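Local coordinates for freshwater cyanophage protein (Microcystis phage Mic1, PDB 6L2W) that is of unknown function but adopts a novel fold and may be a structural protein of the phage, at residues Phe3-Tyr8 against His84-Ser89. Sequence-based numbering, arbitrary orientation.
Sequences FVRLSY and HLELKS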
loop_
_atom_site.group_PDB
_atom_site.type_symbol
_atom_site.label_atom_id
_atom_site.label_comp_id
_atom_site.label_asym_id
_atom_site.label_seq_id
_atom_site.Cartn_x
_atom_site.Cartn_y
_atom_site.Cartn_z
ATOM N N PHE B 3 -15.525 2.702 5.316
ATOM C CA PHE B 3 -15.102 3.337 4.066
ATOM C C PHE B 3 -14.076 2.474 3.335
ATOM O O PHE B 3 -13.421 1.574 3.867
ATOM C CB PHE B 3 -14.429 4.696 4.287
ATOM C CG PHE B 3 -15.193 5.665 5.147
ATOM C CD1 PHE B 3 -15.932 6.688 4.574
ATOM C CD2 PHE B 3 -15.143 5.572 6.528
ATOM C CE1 PHE B 3 -16.622 7.591 5.367
ATOM C CE2 PHE B 3 -15.838 6.473 7.319
ATOM C CZ PHE B 3 -16.574 7.479 6.739
ATOM N N VAL B 4 -13.872 2.942 2.137
ATOM C CA VAL B 4 -13.260 2.250 1.096
ATOM C C VAL B 4 -12.542 3.299 0.235
ATOM O O VAL B 4 -13.110 4.387 -0.033
ATOM C CB VAL B 4 -14.361 1.469 0.359
ATOM C CG1 VAL B 4 -14.453 1.813 -1.113
ATOM C CG2 VAL B 4 -14.225 -0.018 0.616
ATOM N N ARG B 5 -11.288 3.004 -0.131
ATOM C CA ARG B 5 -10.515 3.879 -1.001
ATOM C C ARG B 5 -9.730 3.031 -2.013
ATOM O O ARG B 5 -9.166 1.977 -1.705
ATOM C CB ARG B 5 -9.563 4.746 -0.166
ATOM C CG ARG B 5 -8.779 5.755 -0.988
ATOM C CD ARG B 5 -8.123 6.825 -0.141
ATOM N NE ARG B 5 -7.025 6.302 0.641
ATOM C CZ ARG B 5 -6.135 7.042 1.290
ATOM N NH1 ARG B 5 -6.185 8.366 1.236
ATOM N NH2 ARG B 5 -5.173 6.445 1.970
ATOM N N LEU B 6 -9.637 3.562 -3.207
ATOM C CA LEU B 6 -9.004 2.893 -4.279
ATOM C C LEU B 6 -7.761 3.692 -4.652
ATOM O O LEU B 6 -7.890 4.839 -5.027
ATOM C CB LEU B 6 -9.990 2.837 -5.448
ATOM C CG LEU B 6 -9.414 2.285 -6.745
ATOM C CD1 LEU B 6 -8.874 0.882 -6.524
ATOM C CD2 LEU B 6 -10.454 2.298 -7.861
ATOM N N SER B 7 -6.588 3.075 -4.584
ATOM C CA SER B 7 -5.367 3.779 -4.914
ATOM C C SER B 7 -4.727 3.212 -6.189
ATOM O O SER B 7 -4.945 2.047 -6.566
ATOM C CB SER B 7 -4.390 3.753 -3.767
ATOM O OG SER B 7 -5.009 4.173 -2.563
ATOM N N TYR B 8 -3.902 4.057 -6.815
ATOM C CA TYR B 8 -3.090 3.628 -7.911
ATOM C C TYR B 8 -1.626 3.963 -7.595
ATOM O O TYR B 8 -1.327 4.872 -6.821
ATOM C CB TYR B 8 -3.603 4.210 -9.230
ATOM C CG TYR B 8 -3.320 5.675 -9.464
ATOM C CD1 TYR B 8 -2.194 6.088 -10.156
ATOM C CD2 TYR B 8 -4.209 6.649 -9.044
ATOM C CE1 TYR B 8 -1.954 7.426 -10.403
ATOM C CE2 TYR B 8 -3.991 7.993 -9.285
ATOM C CZ TYR B 8 -2.858 8.380 -9.967
ATOM O OH TYR B 8 -2.632 9.701 -10.172
ATOM N N HIS B 84 -4.785 -0.667 -5.690
ATOM C CA HIS B 84 -5.299 -1.485 -4.623
ATOM C C HIS B 84 -6.469 -0.786 -3.947
ATOM O O HIS B 84 -6.637 0.431 -4.067
ATOM C CB HIS B 84 -4.187 -1.873 -3.645
ATOM C CG HIS B 84 -3.881 -0.839 -2.625
ATOM N ND1 HIS B 84 -3.107 0.243 -2.916
ATOM C CD2 HIS B 84 -4.220 -0.738 -1.318
ATOM C CE1 HIS B 84 -2.954 0.972 -1.814
ATOM N NE2 HIS B 84 -3.636 0.397 -0.820
ATOM N N LEU B 85 -7.274 -1.605 -3.276
ATOM C CA LEU B 85 -8.409 -1.144 -2.502
ATOM C C LEU B 85 -8.102 -1.292 -1.007
ATOM O O LEU B 85 -7.409 -2.214 -0.575
ATOM C CB LEU B 85 -9.634 -1.976 -2.894
ATOM C CG LEU B 85 -10.931 -1.588 -2.193
ATOM C CD1 LEU B 85 -11.491 -0.301 -2.792
ATOM C CD2 LEU B 85 -11.946 -2.710 -2.278
ATOM N N GLU B 86 -8.679 -0.409 -0.214
ATOM C CA GLU B 86 -8.446 -0.405 1.215
ATOM C C GLU B 86 -9.778 -0.231 1.931
ATOM O O GLU B 86 -10.536 0.635 1.593
ATOM C CB GLU B 86 -7.504 0.740 1.608
ATOM C CG GLU B 86 -7.123 0.764 3.091
ATOM C CD GLU B 86 -6.190 1.908 3.508
ATOM O OE1 GLU B 86 -5.663 2.629 2.605
ATOM O OE2 GLU B 86 -6.029 2.110 4.734
ATOM N N LEU B 87 -10.051 -1.057 2.909
ATOM C CA LEU B 87 -11.259 -0.861 3.699
ATOM C C LEU B 87 -10.852 -0.309 5.072
ATOM O O LEU B 87 -9.881 -0.820 5.629
ATOM C CB LEU B 87 -11.961 -2.216 3.829
ATOM C CG LEU B 87 -13.018 -2.318 4.913
ATOM C CD1 LEU B 87 -14.324 -1.697 4.461
ATOM C CD2 LEU B 87 -13.229 -3.762 5.294
ATOM N N LYS B 88 -11.578 0.692 5.604
ATOM C CA LYS B 88 -11.385 1.142 7.016
ATOM C C LYS B 88 -12.733 1.393 7.712
ATOM O O LYS B 88 -13.767 1.552 7.051
ATOM C CB LYS B 88 -10.464 2.366 7.087
ATOM C CG LYS B 88 -11.081 3.730 6.837
ATOM C CD LYS B 88 -10.215 4.850 7.408
ATOM C CE LYS B 88 -10.248 6.137 6.615
ATOM N NZ LYS B 88 -11.209 7.128 7.150
ATOM N N SER B 89 -12.656 1.330 9.020
ATOM C CA SER B 89 -13.754 1.605 9.973
ATOM C C SER B 89 -13.270 2.792 10.800
ATOM O O SER B 89 -12.134 2.718 11.292
ATOM C CB SER B 89 -14.004 0.392 10.828
ATOM O OG SER B 89 -14.691 0.712 12.020
HETATM O O HOH W 1 -6.411 2.264 -1.405
#
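In the antiparallel sheet of this novel fold, strand 2-12 pairs with strand 83-89 through Phe-3 with Lys-88, Arg-5 with Glu-86 and Ser-7 with His-84, each a hydrogen-bonded pair. Phe-3 N lies 2.7 Å from Lys-88 O in a nearly straight bond, and Ser-7 N reaches His-84 O at 2.7 Å. On the face carrying these residues, Arg-5 and Glu-86 run side by side, both with CG anti to the backbone N (chi1 -176° in each). Glu-86 OE1 comes to the guanidinium edge, where Arg-5 NH2 is 3.9 Å away, a long salt bridge. Stronger partners lie beyond the pair: Glu-86 OE2 makes a salt bridge with Arg-74 NH1, and Arg-5 NH1 bonds to Phe-42 O. Ser-7 CB packs 3.7 Å from CE1 of the His-84 imidazole, whose ND1 is hydrogen-bonded to His-9. A water over one face of that ring, off toward its rim, donates to Arg-5 O and His-84 O and lies 2.6 Å from Ser-7 OG, bridging both strands. On the opposite face of the antiparallel sheet Val-4, Leu-6 and Leu-85 pack against helix 51-61, meeting Val-55, Tyr-58 and Cys-59 respectively. There Val-4 is straddled by two leucines, its CG1 4.0 Å from Leu-85 CD1 and its CG2 4.2 Å from Leu-87 CD1.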